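Local coordinates for protein type VI secretion system component (Escherichia coli O6, PDB 2P5Z) that is a component of the type VI secretion system, resembles the phage T4 tail proteins gp27 and gp5, and probably helps build a needle-like cell-puncturing device, at residues V131-H143 with Q166-L179. Residues are numbered along the deposited sequence; the frame is centred on the assembly and turned at random.
Sequences VPQIVEKILRERH and QYGEDDLTFVSRLL
Val-135 faces Val-175 where helix 131-140 packs against helix 171-179, nearly antiparallel at 160° with axes 10.0 Å apart. The side chains of Val-135 and Val-175 cross at about a right angle, CG1 of Val-135 lying 3.9 Å from CG1 of Val-175. With CG1 anti to the backbone N (chi1 171°), Val-135 turns CG2 to CD2 of Leu-179, 3.8 Å away. At one end of the seam, Val-131 CG1 rests 3.7 Å from Leu-178 CB. Ile-134 reaches both Phe-174 CE2 and Leu-178 CD1 with its CG2 methyl, crossing each side chain at about a right angle. The Phe-174 ring is held from both faces by its own segment, Gln-166 CB over its centre and Leu-178 CG offset on the opposite face, while Ile-138 CD1 meets its edge. Ile-138 CG2 also packs 3.8 Å from Val-175 CG2. Past Ile-138 the contact turns polar: His-143 NE2 donates to Asp-171 OD2 (2.7 Å, 156°), although the position of that oxygen is less certain. The other oxygen, OD1, accepts a nearly straight bond from Gln-166 NE2 (3.0 Å), almost along the C-O axis. The same NE2 bonds to Glu-169 O, which fixes the amide's rotation and leaves OE1 to accept from Lys-421. Strand 161-166 adds Val-164 against Ile-134, Phe-174 and Leu-178; most of the touching residues are buried, in a region related to phage baseplate hubs. The chemistry thus divides into an apolar seam and a polar end, where Gln-166 holds Asp-171 OD1 and, if OD2 is correctly placed, His-143 the other oxygen, probably favouring a charged aspartate and a protonated imidazole.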
# COMPACT_ATOMS: atom_id res chain seq x y z
N VAL A 131 -5.48 -8.56 -28.51
CA VAL A 131 -4.46 -8.39 -27.46
C VAL A 131 -3.01 -8.69 -27.94
O VAL A 131 -2.13 -7.83 -27.77
CB VAL A 131 -4.81 -9.14 -26.13
CG1 VAL A 131 -3.60 -9.15 -25.17
CG2 VAL A 131 -6.03 -8.53 -25.46
N PRO A 132 -2.76 -9.87 -28.58
CA PRO A 132 -1.41 -10.10 -29.13
C PRO A 132 -0.89 -9.04 -30.09
O PRO A 132 0.29 -8.66 -30.00
CB PRO A 132 -1.53 -11.44 -29.84
CG PRO A 132 -2.63 -12.13 -29.13
CD PRO A 132 -3.61 -11.08 -28.76
N GLN A 133 -1.74 -8.56 -30.98
CA GLN A 133 -1.31 -7.54 -31.94
C GLN A 133 -0.92 -6.24 -31.23
O GLN A 133 0.13 -5.64 -31.55
CB GLN A 133 -2.39 -7.30 -32.99
CG GLN A 133 -2.46 -8.39 -34.04
CD GLN A 133 -3.69 -8.25 -34.94
OE1 GLN A 133 -4.80 -7.97 -34.47
NE2 GLN A 133 -3.48 -8.46 -36.23
N ILE A 134 -1.73 -5.82 -30.26
CA ILE A 134 -1.37 -4.67 -29.41
C ILE A 134 -0.02 -4.90 -28.72
O ILE A 134 0.86 -4.02 -28.78
CB ILE A 134 -2.48 -4.34 -28.36
CG1 ILE A 134 -3.79 -3.99 -29.07
CG2 ILE A 134 -2.07 -3.15 -27.50
CD1 ILE A 134 -5.01 -3.88 -28.18
N VAL A 135 0.15 -6.09 -28.13
CA VAL A 135 1.40 -6.42 -27.43
C VAL A 135 2.59 -6.39 -28.40
O VAL A 135 3.60 -5.69 -28.17
CB VAL A 135 1.29 -7.74 -26.63
CG1 VAL A 135 2.65 -8.17 -26.12
CG2 VAL A 135 0.33 -7.57 -25.47
N GLU A 136 2.45 -7.08 -29.53
CA GLU A 136 3.46 -6.99 -30.58
C GLU A 136 3.77 -5.55 -31.06
O GLU A 136 4.94 -5.20 -31.27
CB GLU A 136 3.10 -7.89 -31.75
CG GLU A 136 4.22 -7.91 -32.76
CD GLU A 136 4.14 -9.05 -33.73
OE1 GLU A 136 3.37 -10.00 -33.47
OE2 GLU A 136 4.87 -8.98 -34.75
N LYS A 137 2.73 -4.72 -31.19
CA LYS A 137 2.93 -3.31 -31.53
C LYS A 137 3.78 -2.61 -30.50
O LYS A 137 4.76 -1.97 -30.87
CB LYS A 137 1.62 -2.55 -31.68
CG LYS A 137 0.94 -2.70 -33.01
CD LYS A 137 -0.22 -1.72 -33.12
CE LYS A 137 -0.34 -1.11 -34.51
NZ LYS A 137 0.46 0.17 -34.59
N ILE A 138 3.43 -2.74 -29.22
CA ILE A 138 4.20 -2.10 -28.14
C ILE A 138 5.68 -2.54 -28.15
O ILE A 138 6.59 -1.70 -28.02
CB ILE A 138 3.58 -2.44 -26.78
CG1 ILE A 138 2.20 -1.78 -26.65
CG2 ILE A 138 4.47 -1.96 -25.63
CD1 ILE A 138 2.22 -0.60 -25.72
N LEU A 139 5.90 -3.84 -28.33
CA LEU A 139 7.24 -4.41 -28.50
C LEU A 139 8.00 -3.82 -29.67
O LEU A 139 9.12 -3.30 -29.49
CB LEU A 139 7.17 -5.95 -28.60
CG LEU A 139 6.78 -6.58 -27.25
CD1 LEU A 139 6.61 -8.09 -27.30
CD2 LEU A 139 7.79 -6.18 -26.18
N ARG A 140 7.38 -3.85 -30.86
CA ARG A 140 8.06 -3.39 -32.08
C ARG A 140 8.19 -1.87 -32.22
O ARG A 140 9.25 -1.38 -32.62
CB ARG A 140 7.39 -3.97 -33.32
CG ARG A 140 7.42 -5.49 -33.39
CD ARG A 140 6.83 -5.90 -34.69
NE ARG A 140 6.81 -7.33 -34.97
CZ ARG A 140 7.83 -7.99 -35.53
NH1 ARG A 140 7.71 -9.28 -35.77
NH2 ARG A 140 8.97 -7.36 -35.82
N GLU A 141 7.15 -1.12 -31.88
CA GLU A 141 7.16 0.32 -32.15
C GLU A 141 8.01 1.11 -31.18
O GLU A 141 9.05 1.62 -31.55
CB GLU A 141 5.74 0.87 -32.26
CG GLU A 141 4.99 0.13 -33.34
CD GLU A 141 3.53 0.47 -33.44
OE1 GLU A 141 2.84 -0.22 -34.22
OE2 GLU A 141 3.07 1.40 -32.75
N ARG A 142 7.59 1.17 -29.92
CA ARG A 142 8.32 1.93 -28.92
C ARG A 142 9.62 1.25 -28.43
O ARG A 142 10.50 1.89 -27.87
CB ARG A 142 7.35 2.24 -27.76
CG ARG A 142 7.90 3.11 -26.63
CD ARG A 142 8.35 4.49 -27.08
NE ARG A 142 8.81 5.26 -25.92
CZ ARG A 142 10.05 5.71 -25.73
NH1 ARG A 142 10.99 5.51 -26.65
NH2 ARG A 142 10.34 6.37 -24.62
N HIS A 143 9.78 -0.05 -28.64
CA HIS A 143 10.92 -0.70 -27.99
C HIS A 143 11.96 -1.38 -28.91
O HIS A 143 12.93 -1.94 -28.43
CB HIS A 143 10.45 -1.56 -26.80
CG HIS A 143 9.69 -0.76 -25.78
ND1 HIS A 143 10.32 0.09 -24.89
CD2 HIS A 143 8.36 -0.63 -25.55
CE1 HIS A 143 9.41 0.69 -24.14
NE2 HIS A 143 8.22 0.27 -24.52
N GLN A 166 -4.92 2.73 -23.32
CA GLN A 166 -3.83 2.77 -22.34
C GLN A 166 -3.82 4.17 -21.75
O GLN A 166 -3.52 5.15 -22.44
CB GLN A 166 -2.49 2.46 -23.01
CG GLN A 166 -1.25 2.74 -22.16
CD GLN A 166 0.05 2.28 -22.82
OE1 GLN A 166 0.07 1.87 -23.98
NE2 GLN A 166 1.15 2.38 -22.07
N TYR A 167 -4.16 4.29 -20.47
CA TYR A 167 -4.14 5.60 -19.81
C TYR A 167 -3.48 5.49 -18.44
O TYR A 167 -3.88 4.67 -17.61
CB TYR A 167 -5.56 6.17 -19.72
CG TYR A 167 -5.64 7.57 -19.13
CD1 TYR A 167 -5.86 7.78 -17.76
CD2 TYR A 167 -5.49 8.68 -19.94
CE1 TYR A 167 -5.93 9.06 -17.22
CE2 TYR A 167 -5.54 9.96 -19.41
CZ TYR A 167 -5.77 10.15 -18.06
OH TYR A 167 -5.83 11.44 -17.57
N GLY A 168 -2.47 6.33 -18.20
CA GLY A 168 -1.72 6.36 -16.93
C GLY A 168 -1.09 5.02 -16.54
O GLY A 168 -1.21 4.59 -15.41
N GLU A 169 -0.47 4.36 -17.51
CA GLU A 169 0.08 3.03 -17.34
C GLU A 169 1.37 2.99 -18.13
O GLU A 169 1.41 3.41 -19.29
CB GLU A 169 -0.87 1.96 -17.90
CG GLU A 169 -2.03 1.52 -17.01
CD GLU A 169 -2.94 0.48 -17.70
OE1 GLU A 169 -3.36 0.71 -18.86
OE2 GLU A 169 -3.23 -0.58 -17.11
N ASP A 170 2.44 2.49 -17.53
CA ASP A 170 3.67 2.29 -18.27
C ASP A 170 3.44 1.11 -19.21
O ASP A 170 2.50 0.32 -19.02
CB ASP A 170 4.85 2.03 -17.33
CG ASP A 170 4.63 0.83 -16.42
OD1 ASP A 170 5.02 -0.29 -16.79
OD2 ASP A 170 3.99 0.99 -15.36
N ASP A 171 4.29 0.98 -20.23
CA ASP A 171 4.09 -0.08 -21.21
C ASP A 171 4.08 -1.47 -20.60
O ASP A 171 3.26 -2.29 -21.01
CB ASP A 171 5.13 -0.00 -22.33
CG ASP A 171 4.93 1.19 -23.26
OD1 ASP A 171 3.81 1.74 -23.29
OD2 ASP A 171 5.90 1.57 -23.95
N LEU A 172 4.93 -1.73 -19.59
CA LEU A 172 4.98 -3.05 -18.96
C LEU A 172 3.69 -3.39 -18.23
O LEU A 172 3.15 -4.48 -18.40
CB LEU A 172 6.18 -3.21 -18.00
CG LEU A 172 6.41 -4.63 -17.42
CD1 LEU A 172 6.42 -5.70 -18.53
CD2 LEU A 172 7.67 -4.72 -16.58
N THR A 173 3.19 -2.45 -17.44
CA THR A 173 1.96 -2.67 -16.71
C THR A 173 0.81 -2.91 -17.68
O THR A 173 0.05 -3.89 -17.51
CB THR A 173 1.64 -1.48 -15.81
OG1 THR A 173 2.76 -1.22 -14.97
CG2 THR A 173 0.39 -1.75 -14.95
N PHE A 174 0.74 -2.07 -18.72
CA PHE A 174 -0.32 -2.16 -19.73
C PHE A 174 -0.35 -3.52 -20.42
O PHE A 174 -1.41 -4.19 -20.46
CB PHE A 174 -0.15 -1.05 -20.78
CG PHE A 174 -1.21 -1.07 -21.85
CD1 PHE A 174 -2.57 -1.02 -21.52
CD2 PHE A 174 -0.85 -1.12 -23.19
CE1 PHE A 174 -3.54 -1.04 -22.49
CE2 PHE A 174 -1.83 -1.14 -24.18
CZ PHE A 174 -3.16 -1.10 -23.83
N VAL A 175 0.81 -3.92 -20.93
CA VAL A 175 0.96 -5.19 -21.62
C VAL A 175 0.62 -6.37 -20.72
O VAL A 175 -0.15 -7.26 -21.12
CB VAL A 175 2.38 -5.32 -22.22
CG1 VAL A 175 2.72 -6.77 -22.53
CG2 VAL A 175 2.50 -4.46 -23.49
N SER A 176 1.12 -6.34 -19.48
CA SER A 176 0.94 -7.44 -18.54
C SER A 176 -0.52 -7.56 -18.15
O SER A 176 -1.05 -8.67 -18.08
CB SER A 176 1.82 -7.26 -17.31
OG SER A 176 3.17 -7.04 -17.67
N ARG A 177 -1.18 -6.41 -17.93
CA ARG A 177 -2.62 -6.38 -17.66
C ARG A 177 -3.43 -7.01 -18.79
O ARG A 177 -4.29 -7.87 -18.53
CB ARG A 177 -3.10 -4.96 -17.41
CG ARG A 177 -4.59 -4.89 -17.13
CD ARG A 177 -5.06 -3.53 -16.59
NE ARG A 177 -4.87 -2.41 -17.51
CZ ARG A 177 -5.61 -2.16 -18.59
NH1 ARG A 177 -6.61 -2.97 -18.94
NH2 ARG A 177 -5.35 -1.09 -19.34
N LEU A 178 -3.14 -6.64 -20.04
CA LEU A 178 -3.87 -7.18 -21.18
C LEU A 178 -3.70 -8.67 -21.31
O LEU A 178 -4.68 -9.39 -21.52
CB LEU A 178 -3.46 -6.52 -22.51
CG LEU A 178 -3.70 -5.04 -22.87
CD1 LEU A 178 -3.48 -4.87 -24.34
CD2 LEU A 178 -5.07 -4.53 -22.48
N LEU A 179 -2.45 -9.14 -21.20
CA LEU A 179 -2.17 -10.57 -21.25
C LEU A 179 -2.83 -11.33 -20.10
O LEU A 179 -3.38 -12.41 -20.29
CB LEU A 179 -0.68 -10.83 -21.24
CG LEU A 179 0.12 -10.25 -22.40
CD1 LEU A 179 1.59 -10.42 -22.07
CD2 LEU A 179 -0.22 -10.92 -23.72